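Local coordinates for protein collagen adhesin (Staphylococcus aureus, PDB 2F68) that binds collagen as an adhesin, probably wrapping its two Ig-like subdomains around the rope-like ligand in a "collagen hug", at residues V17-V22 with K36-D41; S68-L73 with V80-I85; V271-A276 with S290-V295. All coordinates share one frame; numbering follows the deposited sequence.

Contact 1. Residues V17-V22 with K36-D41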
loop_
_atom_site.group_PDB
_atom_site.type_symbol
_atom_site.label_atom_id
_atom_site.label_comp_id
_atom_site.label_asym_id
_atom_site.label_seq_id
_atom_site.Cartn_x
_atom_site.Cartn_y
_atom_site.Cartn_z
ATOM N N VAL A 17 -25.384 -3.019 13.065
ATOM C CA VAL A 17 -24.254 -3.933 12.847
ATOM C C VAL A 17 -24.486 -5.268 13.556
ATOM O O VAL A 17 -24.818 -5.303 14.743
ATOM C CB VAL A 17 -22.900 -3.311 13.289
ATOM C CG1 VAL A 17 -21.758 -4.318 13.158
ATOM C CG2 VAL A 17 -22.591 -2.071 12.471
ATOM N N THR A 18 -24.308 -6.358 12.814
ATOM C CA THR A 18 -24.579 -7.704 13.321
ATOM C C THR A 18 -23.325 -8.551 13.532
ATOM O O THR A 18 -23.283 -9.380 14.444
ATOM C CB THR A 18 -25.559 -8.468 12.405
ATOM O OG1 THR A 18 -25.171 -8.306 11.035
ATOM C CG2 THR A 18 -26.975 -7.950 12.594
ATOM N N ASP A 19 -22.313 -8.348 12.688
ATOM C CA ASP A 19 -21.060 -9.099 12.785
ATOM C C ASP A 19 -19.866 -8.309 12.254
ATOM O O ASP A 19 -19.966 -7.613 11.241
ATOM C CB ASP A 19 -21.176 -10.443 12.052
ATOM C CG ASP A 19 -19.942 -11.317 12.219
ATOM O OD1 ASP A 19 -19.503 -11.529 13.370
ATOM O OD2 ASP A 19 -19.417 -11.802 11.195
ATOM N N LEU A 20 -18.741 -8.428 12.956
ATOM C CA LEU A 20 -17.484 -7.813 12.543
ATOM C C LEU A 20 -16.339 -8.812 12.703
ATOM O O LEU A 20 -16.001 -9.211 13.821
ATOM C CB LEU A 20 -17.215 -6.538 13.353
ATOM C CG LEU A 20 -15.998 -5.679 12.993
ATOM C CD1 LEU A 20 -16.223 -4.886 11.713
ATOM C CD2 LEU A 20 -15.666 -4.744 14.140
ATOM N N THR A 21 -15.757 -9.218 11.577
ATOM C CA THR A 21 -14.680 -10.211 11.564
ATOM C C THR A 21 -13.464 -9.729 10.779
ATOM O O THR A 21 -13.602 -9.099 9.728
ATOM C CB THR A 21 -15.146 -11.560 10.968
ATOM O OG1 THR A 21 -15.806 -11.336 9.716
ATOM C CG2 THR A 21 -16.094 -12.281 11.921
ATOM N N VAL A 22 -12.277 -10.028 11.302
ATOM C CA VAL A 22 -11.024 -9.725 10.610
ATOM C C VAL A 22 -10.211 -11.004 10.408
ATOM O O VAL A 22 -9.843 -11.679 11.373
ATOM C CB VAL A 22 -10.171 -8.662 11.354
ATOM C CG1 VAL A 22 -8.979 -8.245 10.505
ATOM C CG2 VAL A 22 -11.002 -7.441 11.700
ATOM N N LYS A 36 -14.319 -7.452 7.618
ATOM C CA LYS A 36 -15.679 -7.594 7.104
ATOM C C LYS A 36 -16.714 -7.147 8.136
ATOM O O LYS A 36 -16.702 -7.603 9.280
ATOM C CB LYS A 36 -15.944 -9.037 6.662
ATOM C CG LYS A 36 -17.185 -9.209 5.796
ATOM C CD LYS A 36 -17.363 -10.654 5.361
ATOM C CE LYS A 36 -18.593 -10.818 4.483
ATOM N NZ LYS A 36 -18.779 -12.228 4.043
ATOM N N MET A 37 -17.602 -6.249 7.712
ATOM C CA MET A 37 -18.664 -5.721 8.565
ATOM C C MET A 37 -20.022 -5.996 7.922
ATOM O O MET A 37 -20.263 -5.595 6.784
ATOM C CB MET A 37 -18.463 -4.216 8.786
ATOM C CG MET A 37 -19.405 -3.565 9.804
ATOM S SD MET A 37 -21.089 -3.264 9.212
ATOM C CE MET A 37 -20.790 -2.287 7.738
ATOM N N THR A 38 -20.904 -6.672 8.657
ATOM C CA THR A 38 -22.247 -6.986 8.162
ATOM C C THR A 38 -23.329 -6.234 8.938
ATOM O O THR A 38 -23.148 -5.909 10.115
ATOM C CB THR A 38 -22.546 -8.504 8.205
ATOM O OG1 THR A 38 -22.483 -8.970 9.558
ATOM C CG2 THR A 38 -21.552 -9.283 7.351
ATOM N N PHE A 39 -24.451 -5.966 8.272
ATOM C CA PHE A 39 -25.559 -5.219 8.870
ATOM C C PHE A 39 -26.926 -5.655 8.337
ATOM O O PHE A 39 -27.031 -6.166 7.221
ATOM C CB PHE A 39 -25.370 -3.707 8.657
ATOM C CG PHE A 39 -25.369 -3.284 7.208
ATOM C CD1 PHE A 39 -26.559 -2.946 6.566
ATOM C CD2 PHE A 39 -24.179 -3.212 6.490
ATOM C CE1 PHE A 39 -26.563 -2.556 5.229
ATOM C CE2 PHE A 39 -24.172 -2.820 5.153
ATOM C CZ PHE A 39 -25.367 -2.490 4.521
ATOM N N ASP A 40 -27.961 -5.451 9.151
ATOM C CA ASP A 40 -29.355 -5.615 8.722
ATOM C C ASP A 40 -30.278 -4.617 9.429
ATOM O O ASP A 40 -29.866 -3.957 10.387
ATOM C CB ASP A 40 -29.844 -7.064 8.907
ATOM C CG ASP A 40 -29.727 -7.564 10.345
ATOM O OD1 ASP A 40 -29.482 -8.775 10.521
ATOM O OD2 ASP A 40 -29.885 -6.768 11.296
ATOM N N ASP A 41 -31.520 -4.507 8.955
ATOM C CA ASP A 41 -32.487 -3.574 9.540
ATOM C C ASP A 41 -33.459 -4.240 10.525
ATOM O O ASP A 41 -34.617 -3.827 10.652
ATOM C CB ASP A 41 -33.234 -2.788 8.444
ATOM C CG ASP A 41 -34.108 -3.671 7.555
ATOM O OD1 ASP A 41 -34.669 -3.137 6.575
ATOM O OD2 ASP A 41 -34.248 -4.882 7.824
HETATM O O HOH W 1 -18.225 -10.361 8.856
#
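The Asp-40 carboxylate meets Thr-18 through both oxygens: the methyl CG2 of Thr-18 lies 3.4 Å from OD1 and from OD2 of Asp-40, the two side chains crossing at about a right angle. The other flat group, the Phe-39 ring, turns away from Val-17 and meets Phe-94 with the two ring planes steeply inclined. Both belong to the antiparallel β-hairpin of strands 17-27 and 31-40 in the N-terminal Ig-like region. A β bulge at Val-17 to Asp-19 shifts the register by one, and Thr-38 faces it. Thr-18 N donates to Thr-38 O (3.0 Å) from well off the carbonyl plane, tilted by 34°, whereas Thr-38 N meets Asp-19 O (2.9 Å) in the plane of the Asp-19 carbonyl. Threonine suits the bulge because its hydroxyl can sit close to the backbone. With chi1 at 46°, Thr-18 OG1 lies between its own N and carbonyl carbon, and it hydrogen-bonds Thr-38 OG1 at 3.1 Å. The opposite face is apolar and buried. Met-37, bent at chi2 and chi3, brings SD to 3.8 Å from Val-17 CG2, while Leu-20 CD1 packs 3.7 Å from Met-37 CB. Ile-52 of strand 50-54 packs on Val-17, Met-37 and Phe-39, and Ser-132 touches Val-17, Leu-20 and Met-37, so the apolar side chains are buried there. On the polar face the Lys-36 chain runs out extended to a cation-pi contact with Phe-107. Beside it a water donates to Asp-19 OD2, bonds Thr-21 OG1 at 2.7 Å, and gives a weak bond to Lys-36 O.

Contact 2. Residues S68-L73 with V80-I85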
loop_
_atom_site.group_PDB
_atom_site.type_symbol
_atom_site.label_atom_id
_atom_site.label_comp_id
_atom_site.label_asym_id
_atom_site.label_seq_id
_atom_site.Cartn_x
_atom_site.Cartn_y
_atom_site.Cartn_z
ATOM N N SER A 68 -7.225 3.248 1.085
ATOM C CA SER A 68 -8.226 4.169 0.540
ATOM C C SER A 68 -9.016 3.583 -0.632
ATOM O O SER A 68 -8.481 3.411 -1.729
ATOM C CB SER A 68 -7.574 5.496 0.138
ATOM O OG SER A 68 -6.988 6.137 1.257
ATOM N N LYS A 69 -10.287 3.278 -0.382
ATOM C CA LYS A 69 -11.180 2.723 -1.401
ATOM C C LYS A 69 -12.600 3.274 -1.279
ATOM O O LYS A 69 -13.065 3.584 -0.179
ATOM C CB LYS A 69 -11.207 1.191 -1.326
ATOM C CG LYS A 69 -10.024 0.490 -1.992
ATOM C CD LYS A 69 -10.161 0.458 -3.510
ATOM C CE LYS A 69 -8.973 -0.236 -4.157
ATOM N NZ LYS A 69 -9.093 -0.273 -5.641
ATOM N N THR A 70 -13.277 3.391 -2.419
ATOM C CA THR A 70 -14.670 3.831 -2.465
ATOM C C THR A 70 -15.508 2.826 -3.259
ATOM O O THR A 70 -15.415 2.755 -4.488
ATOM C CB THR A 70 -14.804 5.251 -3.069
ATOM O OG1 THR A 70 -13.868 6.135 -2.438
ATOM C CG2 THR A 70 -16.215 5.794 -2.874
ATOM N N VAL A 71 -16.318 2.047 -2.543
ATOM C CA VAL A 71 -17.133 0.992 -3.150
ATOM C C VAL A 71 -18.627 1.291 -2.977
ATOM O O VAL A 71 -19.099 1.452 -1.851
ATOM C CB VAL A 71 -16.796 -0.408 -2.562
ATOM C CG1 VAL A 71 -17.539 -1.508 -3.314
ATOM C CG2 VAL A 71 -15.295 -0.667 -2.605
ATOM N N PRO A 72 -19.373 1.369 -4.096
ATOM C CA PRO A 72 -20.807 1.657 -4.033
ATOM C C PRO A 72 -21.652 0.462 -3.581
ATOM O O PRO A 72 -21.299 -0.690 -3.849
ATOM C CB PRO A 72 -21.151 2.033 -5.476
ATOM C CG PRO A 72 -20.161 1.297 -6.302
ATOM C CD PRO A 72 -18.902 1.211 -5.486
ATOM N N LEU A 73 -22.753 0.755 -2.893
ATOM C CA LEU A 73 -23.724 -0.255 -2.481
ATOM C C LEU A 73 -24.909 -0.211 -3.442
ATOM O O LEU A 73 -25.640 0.780 -3.489
ATOM C CB LEU A 73 -24.193 -0.002 -1.039
ATOM C CG LEU A 73 -23.356 -0.389 0.194
ATOM C CD1 LEU A 73 -23.228 -1.905 0.333
ATOM C CD2 LEU A 73 -21.984 0.274 0.228
ATOM N N VAL A 80 -27.622 2.660 -3.628
ATOM C CA VAL A 80 -28.378 3.009 -2.421
ATOM C C VAL A 80 -27.475 3.444 -1.262
ATOM O O VAL A 80 -27.945 4.046 -0.293
ATOM C CB VAL A 80 -29.317 1.855 -1.964
ATOM C CG1 VAL A 80 -30.402 1.598 -3.003
ATOM C CG2 VAL A 80 -28.529 0.577 -1.676
ATOM N N GLY A 81 -26.184 3.139 -1.374
ATOM C CA GLY A 81 -25.204 3.497 -0.351
ATOM C C GLY A 81 -23.788 3.590 -0.889
ATOM O O GLY A 81 -23.550 3.371 -2.080
ATOM N N GLN A 82 -22.845 3.917 -0.006
ATOM C CA GLN A 82 -21.440 4.059 -0.383
ATOM C C GLN A 82 -20.504 3.659 0.757
ATOM O O GLN A 82 -20.716 4.040 1.911
ATOM C CB GLN A 82 -21.147 5.495 -0.832
ATOM C CG GLN A 82 -19.866 5.654 -1.645
ATOM C CD GLN A 82 -19.598 7.093 -2.050
ATOM O OE1 GLN A 82 -19.596 7.999 -1.214
ATOM N NE2 GLN A 82 -19.361 7.308 -3.338
ATOM N N ALA A 83 -19.471 2.890 0.417
ATOM C CA ALA A 83 -18.454 2.468 1.376
ATOM C C ALA A 83 -17.161 3.253 1.166
ATOM O O ALA A 83 -16.451 3.043 0.181
ATOM C CB ALA A 83 -18.197 0.970 1.258
ATOM N N VAL A 84 -16.869 4.160 2.094
ATOM C CA VAL A 84 -15.664 4.983 2.021
ATOM C C VAL A 84 -14.658 4.546 3.086
ATOM O O VAL A 84 -14.904 4.689 4.286
ATOM C CB VAL A 84 -15.984 6.498 2.159
ATOM C CG1 VAL A 84 -14.709 7.332 2.080
ATOM C CG2 VAL A 84 -16.972 6.940 1.086
ATOM N N ILE A 85 -13.530 4.005 2.630
ATOM C CA ILE A 85 -12.469 3.542 3.522
ATOM C C ILE A 85 -11.297 4.524 3.494
ATOM O O ILE A 85 -10.788 4.868 2.426
ATOM C CB ILE A 85 -11.985 2.101 3.169
ATOM C CG1 ILE A 85 -13.153 1.108 3.152
ATOM C CG2 ILE A 85 -10.925 1.622 4.155
ATOM C CD1 ILE A 85 -13.746 0.853 1.775
#
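Leu-73 O takes two backbone hydrogen bonds, from Val-80 N (2.7 Å) and Gly-81 N (3.2 Å). Two residues thus face one, which is a classic β bulge near the turn of the antiparallel hairpin 62-75/78-86 in the Ig-like N-terminal region. The return bond from Leu-73 N to Gly-81 O is 2.9 Å long but comes from above the carbonyl plane, 60° out of it, so it does not lie on a lone pair of that oxygen. Glycine fits the site because Leu-73 lies directly on its backbone, CB of Leu-73 being 3.6 Å from Gly-81 C. From there the leucine reaches along the sheet: CG stands beside its own backbone N (chi1 -79°), and CD2 comes to 4.0 Å from Ala-83 CB. The small alanine lets the branched end of Leu-73 and its own hydrogen-bonded partner Val-71 share this face. Farther along, Ile-85 lays CD1 over the backbone of Lys-69, 3.4 Å from Lys-69 O, and beside Lys-69 CB, while the rest of the lysine bends away at chi2. On the other, more exposed face the extended Gln-82 crosses Thr-70 at a slant, so that its amide end sits against the methyl; CG2 of Thr-70 is 3.5 Å from Gln-82 NE2. Pro-72 occupies a non-hydrogen-bonded pair with Gln-82, where its missing N-H costs this ladder nothing. In the next shell, strand 89-94 pairs with the outer side of 80-85, and Ala-300, Ala-302 and Ile-304 of strand 300-307 pack on Lys-69, Val-71 and Leu-73. At the far end Ser-68 OG is held by Pro-161 O, while Ser-68 CA makes a CA-H...O contact of 3.3 Å with Ile-85 O.

Contact 3. Residues V271-A276 with S290-V295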
loop_
_atom_site.group_PDB
_atom_site.type_symbol
_atom_site.label_atom_id
_atom_site.label_comp_id
_atom_site.label_asym_id
_atom_site.label_seq_id
_atom_site.Cartn_x
_atom_site.Cartn_y
_atom_site.Cartn_z
ATOM N N VAL A 271 3.771 -5.917 -11.364
ATOM C CA VAL A 271 5.109 -6.508 -11.380
ATOM C C VAL A 271 6.162 -5.515 -11.871
ATOM O O VAL A 271 5.911 -4.721 -12.779
ATOM C CB VAL A 271 5.155 -7.790 -12.263
ATOM C CG1 VAL A 271 6.416 -8.602 -11.980
ATOM C CG2 VAL A 271 3.919 -8.655 -12.039
ATOM N N ASN A 272 7.336 -5.568 -11.247
ATOM C CA ASN A 272 8.502 -4.815 -11.692
ATOM C C ASN A 272 9.714 -5.742 -11.746
ATOM O O ASN A 272 9.982 -6.480 -10.795
ATOM C CB ASN A 272 8.755 -3.619 -10.767
ATOM C CG ASN A 272 9.888 -2.721 -11.247
ATOM O OD1 ASN A 272 10.618 -2.151 -10.438
ATOM N ND2 ASN A 272 10.031 -2.584 -12.560
ATOM N N ASN A 273 10.426 -5.713 -12.870
ATOM C CA ASN A 273 11.567 -6.599 -13.094
ATOM C C ASN A 273 12.878 -5.835 -13.255
ATOM O O ASN A 273 12.895 -4.738 -13.812
ATOM C CB ASN A 273 11.324 -7.488 -14.319
ATOM C CG ASN A 273 10.102 -8.384 -14.166
ATOM O OD1 ASN A 273 9.767 -8.825 -13.064
ATOM N ND2 ASN A 273 9.435 -8.665 -15.280
ATOM N N SER A 274 13.969 -6.422 -12.764
ATOM C CA SER A 274 15.293 -5.802 -12.858
ATOM C C SER A 274 16.428 -6.824 -12.922
ATOM O O SER A 274 16.360 -7.887 -12.299
ATOM C CB SER A 274 15.523 -4.833 -11.694
ATOM O OG SER A 274 15.525 -5.511 -10.451
ATOM N N GLN A 275 17.468 -6.483 -13.681
ATOM C CA GLN A 275 18.672 -7.308 -13.799
ATOM C C GLN A 275 19.885 -6.520 -13.308
ATOM O O GLN A 275 19.980 -5.313 -13.540
ATOM C CB GLN A 275 18.886 -7.765 -15.245
ATOM C CG GLN A 275 17.781 -8.661 -15.810
ATOM C CD GLN A 275 16.598 -7.878 -16.362
ATOM O OE1 GLN A 275 16.767 -6.879 -17.062
ATOM N NE2 GLN A 275 15.392 -8.339 -16.051
ATOM N N ALA A 276 20.811 -7.207 -12.641
ATOM C CA ALA A 276 21.949 -6.544 -12.002
ATOM C C ALA A 276 23.309 -7.064 -12.465
ATOM O O ALA A 276 23.519 -8.273 -12.585
ATOM C CB ALA A 276 21.831 -6.643 -10.487
ATOM N N SER A 290 18.436 -11.902 -11.848
ATOM C CA SER A 290 17.103 -11.323 -11.712
ATOM C C SER A 290 16.764 -10.974 -10.266
ATOM O O SER A 290 16.973 -11.778 -9.354
ATOM C CB SER A 290 16.046 -12.272 -12.281
ATOM O OG SER A 290 16.234 -12.468 -13.670
ATOM N N PHE A 291 16.246 -9.764 -10.073
ATOM C CA PHE A 291 15.768 -9.308 -8.771
ATOM C C PHE A 291 14.400 -8.649 -8.941
ATOM O O PHE A 291 14.295 -7.427 -9.065
ATOM C CB PHE A 291 16.770 -8.343 -8.127
ATOM C CG PHE A 291 18.096 -8.972 -7.797
ATOM C CD1 PHE A 291 19.170 -8.866 -8.677
ATOM C CD2 PHE A 291 18.273 -9.670 -6.606
ATOM C CE1 PHE A 291 20.400 -9.446 -8.376
ATOM C CE2 PHE A 291 19.499 -10.255 -6.296
ATOM C CZ PHE A 291 20.564 -10.142 -7.183
ATOM N N ASN A 292 13.357 -9.476 -8.951
ATOM C CA ASN A 292 12.000 -9.025 -9.258
ATOM C C ASN A 292 11.124 -8.881 -8.015
ATOM O O ASN A 292 11.377 -9.519 -6.990
ATOM C CB ASN A 292 11.330 -9.980 -10.256
ATOM C CG ASN A 292 12.259 -10.410 -11.387
ATOM O OD1 ASN A 292 12.325 -11.592 -11.727
ATOM N ND2 ASN A 292 12.978 -9.456 -11.971
ATOM N N HIS A 293 10.095 -8.041 -8.116
ATOM C CA HIS A 293 9.133 -7.852 -7.031
ATOM C C HIS A 293 7.717 -7.639 -7.561
ATOM O O HIS A 293 7.520 -6.997 -8.597
ATOM C CB HIS A 293 9.543 -6.683 -6.135
ATOM C CG HIS A 293 8.867 -6.682 -4.799
ATOM N ND1 HIS A 293 7.727 -5.950 -4.542
ATOM C CD2 HIS A 293 9.166 -7.331 -3.649
ATOM C CE1 HIS A 293 7.355 -6.147 -3.289
ATOM N NE2 HIS A 293 8.212 -6.979 -2.725
ATOM N N THR A 294 6.739 -8.180 -6.837
ATOM C CA THR A 294 5.333 -8.089 -7.222
ATOM C C THR A 294 4.497 -7.502 -6.084
ATOM O O THR A 294 4.561 -7.976 -4.946
ATOM C CB THR A 294 4.770 -9.473 -7.631
ATOM O OG1 THR A 294 5.678 -10.116 -8.534
ATOM C CG2 THR A 294 3.410 -9.332 -8.302
ATOM N N VAL A 295 3.721 -6.468 -6.402
ATOM C CA VAL A 295 2.839 -5.821 -5.430
ATOM C C VAL A 295 1.380 -6.139 -5.755
ATOM O O VAL A 295 0.908 -5.875 -6.864
ATOM C CB VAL A 295 3.062 -4.285 -5.377
ATOM C CG1 VAL A 295 2.117 -3.629 -4.375
ATOM C CG2 VAL A 295 4.505 -3.966 -5.023
HETATM O O HOH W 2 13.684 -10.749 -14.392
#
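The methyl of Ala-276 meets the Phe-291 ring obliquely, CB of Ala-276 lying 3.8 Å from CE1 of Phe-291. The pair sits at one end of an antiparallel strand pairing, 269-278 with 289-296, in the collagen-binding domain. A small residue suits the spot because the Phe-291 ring comes up against this position of the neighbouring strand; the ring also meets Tyr-153 edge-to-face. The ladder is regular around Asn-272 and His-293, where N and O of each exchange bonds of 3.0 Å (Asn-272 N to His-293 O) and 3.1 Å (His-293 N to Asn-272 O). It becomes irregular at Phe-291 and Asn-292. There Phe-291 N still donates to Ser-274 O, but the Phe-291 carbonyl is taken by a hydroxyl: Ser-274 OG gives it a 2.7 Å hydrogen bond, tilted 29° from the carbonyl plane. Serine suits this role because its short side chain carries a hydroxyl close to the backbone; chi1 of 64° puts OG between its own N and carbonyl carbon, facing Phe-291 O, and Tyr-153 OH is a second partner. On the outer face Asn-273 and Asn-292 cross obliquely, Asn-273 OD1 touching Asn-292 CB at 3.4 Å. Val-271 and Thr-294, both β-branched as extended strands readily accept, point the same way and meet methyl to methyl, CG2 to CG2 at 3.8 Å. The buried Asn-272 amide points to the opposite side, gripped by Tyr-258 OH and Asp-188. A water bridges the strands by Ser-290 OG, 3.2 Å away, and a weak bond from Gln-275 NE2.

Contacts 1 and 2 belong to one large curled sheet of the N-terminal Ig-like region, their centres 15 Å apart and their nearest atoms about 5 Å apart without touching. Strand 104-116 joins them, pairing with both 31-40 and 62-75; it also pairs with 300-307, the last strand of the chain, which packs on contact 2. That strand probably acts as the latch of the collagen hug. Contact 3 lies in the other domain, on the opposite side of the chain's centre, with its centre 39 Å from that of contact 1 and 33 Å from that of contact 2. Its strand 289-296 is followed in the chain by the latch strand, which so ties the two domains together.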